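Local coordinates for angiotensin-converting enzyme (PDB 6S1Y), which probably hydrolyses peptides as a zinc-dependent metallopeptidase of the angiotensin-converting enzyme family, here in a mosquito and with a gamma-glutamyl dipeptide ligand bound at its zinc, at residues Gly378-Pro381 / Gly382-Glu385; Ile362-Tyr365 / Leu366-His370. All blocks are in the same frame, centred on the assembly; numbering follows the deposited sequence.

Contact 1 of 2, residues Gly378-Pro381 / Gly382-Glu385; sequences GANP and GFHE. With ZN (zinc ion), chain G; KSN ((2~{S})-2-[[(4~{S})-4-azanyl-5-oxidanyl-5-oxidanylidene-pentanoyl]amino]pentanedioic acid), chain H.
The methyl group of Ala379 sits over one face of the Phe383 ring, nearly above its centre, with CB 3.7 Å from the ring centroid: a CH-pi contact. At the edge of the same ring, close to its plane, lies OD1 of Asn380, 3.4 Å from Phe383 CD1, and the amide stands almost perpendicular to the ring (86°). Trp554 of helix 554-562 packs against Ala379, Asn380 and Phe383, while Phe507 meets the Phe383 ring edge-to-face. The His384 imidazole has Gly378 N at its edge, 3.4 Å from CD2; its nitrogens are engaged by His361 and Tyr368.

Asn380 does the polar work. With CG between the backbone N and the carbonyl carbon (chi1 65°), its amide swings forward over the start of the helix, and OD1 accepts from Gly382 N at 2.8 Å and from Phe383 N at 3.2 Å. Phe383 N lies 33° out of the carbonyl plane, farther than Gly382 N. Phe383 N also makes a weak bond to the backbone O of Asn380. Two N-H groups of the first turn, which have no preceding helical carbonyls to use, are thus answered by one oxygen.

One turn on, Glu385 bends at chi2 and carries its carboxylate to the zinc. OE1 binds the metal at 1.9 Å, beside the ligand carboxylate, which meets the zinc through O15 and, at longer range, O14; His357 and His361 complete the protein ligands. OE2 instead accepts a bond from a water at 2.7 Å, which also donates to Pro381 O, tying the zinc-binding carboxylate to the first turn of its own helix. The arrangement is an asparagine N-cap on a helix that delivers the third protein ligand of a gluzincin zinc site, downstream of the HExxH helix.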
ATOM      1  N   GLY A 378      11.206   7.577  -4.471  1.00 53.00           N
ATOM      2  CA  GLY A 378      10.321   8.593  -3.928  1.00 51.85           C
ATOM      3  C   GLY A 378      11.037   9.551  -2.989  1.00 49.37           C
ATOM      4  O   GLY A 378      12.096   9.257  -2.449  1.00 51.44           O
ATOM      5  N   ALA A 379      10.467  10.747  -2.830  1.00 48.61           N
ATOM      6  CA  ALA A 379      10.984  11.682  -1.831  1.00 50.28           C
ATOM      7  C   ALA A 379      11.000  11.037  -0.445  1.00 49.72           C
ATOM      8  O   ALA A 379      11.958  11.204   0.319  1.00 46.79           O
ATOM      9  CB  ALA A 379      10.156  12.968  -1.839  1.00 50.19           C
ATOM     10  N   ASN A 380       9.925  10.311  -0.093  1.00 50.17           N
ATOM     11  CA  ASN A 380       9.971   9.269   0.940  1.00 48.34           C
ATOM     12  C   ASN A 380       9.018   8.164   0.484  1.00 45.61           C
ATOM     13  O   ASN A 380       8.286   8.352  -0.496  1.00 45.93           O
ATOM     14  CB  ASN A 380       9.633   9.809   2.331  1.00 47.38           C
ATOM     15  CG  ASN A 380       8.208  10.304   2.460  1.00 48.75           C
ATOM     16  OD1 ASN A 380       7.261   9.667   1.971  1.00 48.81           O
ATOM     17  ND2 ASN A 380       8.035  11.448   3.134  1.00 47.48           N
ATOM     18  N   PRO A 381       9.006   6.999   1.134  1.00 44.82           N
ATOM     19  CA  PRO A 381       8.195   5.881   0.605  1.00 45.48           C
ATOM     20  C   PRO A 381       6.721   6.193   0.490  1.00 45.12           C
ATOM     21  O   PRO A 381       6.024   5.539  -0.295  1.00 47.78           O
ATOM     22  CB  PRO A 381       8.451   4.745   1.607  1.00 48.13           C
ATOM     23  CG  PRO A 381       9.775   5.102   2.256  1.00 45.69           C
ATOM     24  CD  PRO A 381       9.829   6.600   2.288  1.00 45.57           C
ATOM     25  N   GLY A 382       6.211   7.174   1.233  1.00 46.62           N
ATOM     26  CA  GLY A 382       4.810   7.525   1.118  1.00 43.73           C
ATOM     27  C   GLY A 382       4.483   8.316  -0.121  1.00 44.71           C
ATOM     28  O   GLY A 382       3.365   8.220  -0.644  1.00 46.56           O
ATOM     29  N   PHE A 383       5.422   9.121  -0.614  1.00 44.96           N
ATOM     30  CA  PHE A 383       5.176   9.797  -1.885  1.00 46.17           C
ATOM     31  C   PHE A 383       4.891   8.790  -2.994  1.00 45.16           C
ATOM     32  O   PHE A 383       3.988   8.992  -3.808  1.00 46.22           O
ATOM     33  CB  PHE A 383       6.370  10.657  -2.286  1.00 47.11           C
ATOM     34  CG  PHE A 383       6.429  11.984  -1.600  1.00 47.98           C
ATOM     35  CD1 PHE A 383       6.455  12.067  -0.225  1.00 48.56           C
ATOM     36  CD2 PHE A 383       6.513  13.148  -2.345  1.00 49.38           C
ATOM     37  CE1 PHE A 383       6.532  13.281   0.403  1.00 51.12           C
ATOM     38  CE2 PHE A 383       6.603  14.367  -1.730  1.00 52.22           C
ATOM     39  CZ  PHE A 383       6.608  14.444  -0.350  1.00 51.44           C
ATOM     40  N   HIS A 384       5.651   7.694  -3.048  1.00 46.11           N
ATOM     41  CA  HIS A 384       5.453   6.721  -4.119  1.00 45.25           C
ATOM     42  C   HIS A 384       4.067   6.097  -4.069  1.00 46.28           C
ATOM     43  O   HIS A 384       3.423   5.902  -5.109  1.00 45.26           O
ATOM     44  CB  HIS A 384       6.501   5.630  -4.032  1.00 48.16           C
ATOM     45  CG  HIS A 384       7.295   5.481  -5.282  1.00 50.85           C
ATOM     46  ND1 HIS A 384       6.741   5.032  -6.460  1.00 48.91           N
ATOM     47  CD2 HIS A 384       8.594   5.746  -5.552  1.00 51.07           C
ATOM     48  CE1 HIS A 384       7.668   5.003  -7.398  1.00 48.65           C
ATOM     49  NE2 HIS A 384       8.800   5.435  -6.874  1.00 49.83           N
ATOM     50  N   GLU A 385       3.592   5.765  -2.856  1.00 45.68           N
ATOM     51  CA  GLU A 385       2.273   5.155  -2.716  1.00 46.02           C
ATOM     52  C   GLU A 385       1.150   6.154  -2.945  1.00 42.59           C
ATOM     53  O   GLU A 385       0.044   5.756  -3.304  1.00 43.86           O
ATOM     54  CB  GLU A 385       2.163   4.522  -1.323  1.00 45.56           C
ATOM     55  CG  GLU A 385       3.291   3.552  -1.007  1.00 44.81           C
ATOM     56  CD  GLU A 385       3.369   2.435  -2.025  1.00 45.78           C
ATOM     57  OE1 GLU A 385       2.340   2.144  -2.668  1.00 44.79           O
ATOM     58  OE2 GLU A 385       4.469   1.876  -2.188  1.00 46.70           O
TER
HETATM   59 ZN    ZN G 709       2.134   0.890  -4.128  1.00 45.32          ZN
HETATM   60  C10 KSN H 710       5.906  -4.419  -3.719  0.62 54.97           C
HETATM   61  C13 KSN H 710       2.207  -1.629  -4.100  0.62 46.66           C
HETATM   62  C17 KSN H 710      -2.498  -3.559   0.013  0.62 46.93           C
HETATM   63  C02 KSN H 710      -2.445  -2.225  -0.741  0.62 47.60           C
HETATM   64  C03 KSN H 710      -1.215  -2.012  -1.636  0.62 46.92           C
HETATM   65  C04 KSN H 710      -0.455  -3.253  -2.075  0.62 46.80           C
HETATM   66  C05 KSN H 710      -0.377  -3.476  -3.608  0.62 48.20           C
HETATM   67  C07 KSN H 710       2.181  -3.132  -3.725  0.62 48.54           C
HETATM   68  C08 KSN H 710       3.401  -3.904  -4.212  0.62 49.29           C
HETATM   69  C09 KSN H 710       4.702  -3.481  -3.505  0.62 50.71           C
HETATM   70  N01 KSN H 710      -2.503  -1.104   0.203  0.62 47.77           N
HETATM   71  N06 KSN H 710       0.894  -3.469  -4.347  0.62 47.43           N
HETATM   72  O11 KSN H 710       5.710  -5.609  -4.117  0.62 55.14           O
HETATM   73  O12 KSN H 710       7.101  -4.025  -3.489  0.62 56.73           O
HETATM   74  O14 KSN H 710       1.768  -1.290  -5.233  0.62 46.20           O
HETATM   75  O15 KSN H 710       2.606  -0.754  -3.308  0.62 46.88           O
HETATM   76  O16 KSN H 710      -1.378  -3.732  -4.208  0.62 47.41           O
HETATM   77  O18 KSN H 710      -3.008  -4.548  -0.579  0.62 47.97           O
HETATM   78  O19 KSN H 710      -2.076  -3.731   1.188  0.62 44.86           O
HETATM   79  O   HOH W   1       6.803   3.109  -1.503  1.00 48.74           O

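Contact 2 of 2, residues Ile362-Tyr365 / Leu366-His370; sequences IQYY and LQYQH
Tyr364 and Tyr368 form the apolar centre, their ring centroids 5.1 Å apart and their planes inclined at 55°, with CD1 of Tyr364 touching CD2 of Tyr368. Placing CG of Tyr368 between its backbone N and carbonyl carbon (chi1 63°) folds this ring back along the helix. One face therefore lies against the backbone, where CA of Tyr365 makes a CH-pi contact 4.2 Å from the centroid and Tyr364 O lies over the same face, closer to the plane; both are offset toward the rim. Tyr365 runs alongside and presents its ring edge, CD1 lying 3.2 Å from Tyr368 OH. On another side of the helix, Ile362 CG2 and Leu366 CD1 lie side by side at 4.0 Å, both packed on Val339 of strand 339-342.

This is i to i+4 packing, with an i to i+3 tyrosine pair, in the last turns of helix 349-368, the helix that carries the HExxH zinc-binding motif. Its backbone remains helical through Leu366 N to Ile362 O, 2.9 Å, and Tyr368 N to Tyr364 O, 3.2 Å.

Farther out, the hydroxyls of Tyr364 and Tyr365 find separate partners, Ala379 N and Ala330 O. At the polar edge, Gln367 NE2 donates to Gln363 OE1 at 2.8 Å, the acceptor being met nearly head-on along its carbonyl bond. The two amides are almost coplanar, 28° apart, and Gln363 NE2 is hydrogen-bonded to Thr303 O in a neighbouring loop.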
ATOM      1  N   ILE A 362       4.421   3.707 -11.863  1.00 45.15           N
ATOM      2  CA  ILE A 362       5.066   3.767 -13.174  1.00 47.04           C
ATOM      3  C   ILE A 362       5.363   5.216 -13.555  1.00 48.88           C
ATOM      4  O   ILE A 362       6.489   5.559 -13.924  1.00 48.41           O
ATOM      5  CB  ILE A 362       4.195   3.087 -14.245  1.00 46.35           C
ATOM      6  CG1 ILE A 362       4.040   1.596 -13.966  1.00 43.72           C
ATOM      7  CG2 ILE A 362       4.817   3.304 -15.628  1.00 47.42           C
ATOM      8  CD1 ILE A 362       5.320   0.810 -14.027  1.00 46.03           C
ATOM      9  N   GLN A 363       4.353   6.090 -13.456  1.00 49.08           N
ATOM     10  CA  GLN A 363       4.543   7.491 -13.810  1.00 47.73           C
ATOM     11  C   GLN A 363       5.672   8.108 -12.998  1.00 49.68           C
ATOM     12  O   GLN A 363       6.453   8.912 -13.513  1.00 51.87           O
ATOM     13  CB  GLN A 363       3.249   8.264 -13.591  1.00 48.01           C
ATOM     14  CG  GLN A 363       3.336   9.731 -13.980  1.00 52.49           C
ATOM     15  CD  GLN A 363       3.536   9.933 -15.481  1.00 52.77           C
ATOM     16  OE1 GLN A 363       4.238  10.860 -15.899  1.00 53.40           O
ATOM     17  NE2 GLN A 363       2.914   9.069 -16.292  1.00 49.68           N
ATOM     18  N   TYR A 364       5.768   7.766 -11.721  1.00 48.40           N
ATOM     19  CA  TYR A 364       6.848   8.311 -10.913  1.00 49.26           C
ATOM     20  C   TYR A 364       8.188   7.848 -11.479  1.00 49.89           C
ATOM     21  O   TYR A 364       9.102   8.655 -11.684  1.00 47.69           O
ATOM     22  CB  TYR A 364       6.658   7.877  -9.461  1.00 47.98           C
ATOM     23  CG  TYR A 364       7.163   8.807  -8.359  1.00 49.83           C
ATOM     24  CD1 TYR A 364       8.089   9.812  -8.600  1.00 48.61           C
ATOM     25  CD2 TYR A 364       6.694   8.649  -7.049  1.00 50.16           C
ATOM     26  CE1 TYR A 364       8.549  10.641  -7.555  1.00 49.50           C
ATOM     27  CE2 TYR A 364       7.125   9.464  -6.014  1.00 50.06           C
ATOM     28  CZ  TYR A 364       8.055  10.458  -6.258  1.00 51.94           C
ATOM     29  OH  TYR A 364       8.457  11.239  -5.185  1.00 49.15           O
ATOM     30  N   TYR A 365       8.302   6.543 -11.771  1.00 49.50           N
ATOM     31  CA  TYR A 365       9.493   6.018 -12.427  1.00 48.94           C
ATOM     32  C   TYR A 365       9.845   6.860 -13.655  1.00 49.89           C
ATOM     33  O   TYR A 365      10.984   7.320 -13.806  1.00 48.50           O
ATOM     34  CB  TYR A 365       9.276   4.551 -12.834  1.00 50.29           C
ATOM     35  CG  TYR A 365       9.015   3.538 -11.706  1.00 48.78           C
ATOM     36  CD1 TYR A 365       9.435   3.768 -10.398  1.00 47.46           C
ATOM     37  CD2 TYR A 365       8.336   2.350 -11.974  1.00 46.50           C
ATOM     38  CE1 TYR A 365       9.191   2.848  -9.395  1.00 47.56           C
ATOM     39  CE2 TYR A 365       8.095   1.414 -10.976  1.00 47.33           C
ATOM     40  CZ  TYR A 365       8.521   1.668  -9.692  1.00 47.92           C
ATOM     41  OH  TYR A 365       8.262   0.731  -8.714  1.00 49.75           O
ATOM     42  N   LEU A 366       8.862   7.091 -14.539  1.00 48.61           N
ATOM     43  CA  LEU A 366       9.135   7.808 -15.780  1.00 50.44           C
ATOM     44  C   LEU A 366       9.567   9.239 -15.513  1.00 52.61           C
ATOM     45  O   LEU A 366      10.425   9.768 -16.228  1.00 54.29           O
ATOM     46  CB  LEU A 366       7.915   7.779 -16.697  1.00 48.29           C
ATOM     47  CG  LEU A 366       7.574   6.374 -17.199  1.00 48.76           C
ATOM     48  CD1 LEU A 366       6.197   6.349 -17.837  1.00 49.57           C
ATOM     49  CD2 LEU A 366       8.628   5.849 -18.211  1.00 51.62           C
ATOM     50  N   GLN A 367       9.036   9.867 -14.458  1.00 52.87           N
ATOM     51  CA  GLN A 367       9.336  11.275 -14.211  1.00 54.03           C
ATOM     52  C   GLN A 367      10.739  11.491 -13.654  1.00 53.91           C
ATOM     53  O   GLN A 367      11.302  12.576 -13.827  1.00 55.96           O
ATOM     54  CB  GLN A 367       8.312  11.881 -13.247  1.00 53.49           C
ATOM     55  CG  GLN A 367       6.932  12.057 -13.852  1.00 55.39           C
ATOM     56  CD  GLN A 367       6.912  13.129 -14.935  1.00 57.13           C
ATOM     57  OE1 GLN A 367       7.533  14.177 -14.786  1.00 58.70           O
ATOM     58  NE2 GLN A 367       6.194  12.867 -16.017  1.00 55.50           N
ATOM     59  N   TYR A 368      11.319  10.514 -12.962  1.00 53.29           N
ATOM     60  CA  TYR A 368      12.642  10.725 -12.386  1.00 54.15           C
ATOM     61  C   TYR A 368      13.721   9.827 -12.994  1.00 52.45           C
ATOM     62  O   TYR A 368      14.843   9.793 -12.481  1.00 52.72           O
ATOM     63  CB  TYR A 368      12.599  10.577 -10.852  1.00 53.28           C
ATOM     64  CG  TYR A 368      12.218   9.230 -10.238  1.00 53.56           C
ATOM     65  CD1 TYR A 368      12.833   8.043 -10.631  1.00 53.37           C
ATOM     66  CD2 TYR A 368      11.285   9.162  -9.196  1.00 52.62           C
ATOM     67  CE1 TYR A 368      12.496   6.817 -10.034  1.00 53.85           C
ATOM     68  CE2 TYR A 368      10.941   7.950  -8.601  1.00 51.05           C
ATOM     69  CZ  TYR A 368      11.556   6.784  -9.011  1.00 53.27           C
ATOM     70  OH  TYR A 368      11.220   5.590  -8.408  1.00 51.41           O
ATOM     71  N   GLN A 369      13.427   9.139 -14.097  1.00 53.63           N
ATOM     72  CA  GLN A 369      14.399   8.216 -14.674  1.00 55.74           C
ATOM     73  C   GLN A 369      15.630   8.917 -15.242  1.00 58.54           C
ATOM     74  O   GLN A 369      16.639   8.244 -15.483  1.00 60.27           O
ATOM     75  CB  GLN A 369      13.746   7.369 -15.758  1.00 54.01           C
ATOM     76  CG  GLN A 369      13.250   8.116 -16.972  1.00 55.31           C
ATOM     77  CD  GLN A 369      12.722   7.165 -18.028  1.00 56.69           C
ATOM     78  OE1 GLN A 369      12.882   5.949 -17.912  1.00 58.65           O
ATOM     79  NE2 GLN A 369      12.088   7.704 -19.055  1.00 57.30           N
ATOM     80  N   HIS A 370      15.583  10.236 -15.440  1.00 57.05           N
ATOM     81  CA  HIS A 370      16.754  10.995 -15.859  1.00 60.39           C
ATOM     82  C   HIS A 370      17.716  11.280 -14.714  1.00 59.57           C
ATOM     83  O   HIS A 370      18.792  11.832 -14.955  1.00 60.99           O
ATOM     84  CB  HIS A 370      16.322  12.331 -16.467  1.00 58.98           C
ATOM     85  CG  HIS A 370      15.737  13.266 -15.460  1.00 61.92           C
ATOM     86  ND1 HIS A 370      14.382  13.319 -15.192  1.00 60.90           N
ATOM     87  CD2 HIS A 370      16.326  14.146 -14.610  1.00 60.86           C
ATOM     88  CE1 HIS A 370      14.160  14.215 -14.243  1.00 60.95           C
ATOM     89  NE2 HIS A 370      15.323  14.727 -13.868  1.00 60.58           N
TER

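In the fold
Both contacts are largely buried, but contact 1 lies deeper, its centre about 11 Å from the centre of the chain against about 19 Å for the centre of contact 2. They occupy opposite ends of consecutive helices: contact 2 the last turns of helix 349-368, contact 1 the start of helix 381-395. Near the metal, chemistry centres on a cap and a carboxylate; farther out, contact 2 relies on aromatic packing and a glutamine pair. The two touch directly, His384 CE1 packing 3.3 Å from Tyr365 CE1, and His384 is the residue that bridges the tyrosine cluster and the metal site.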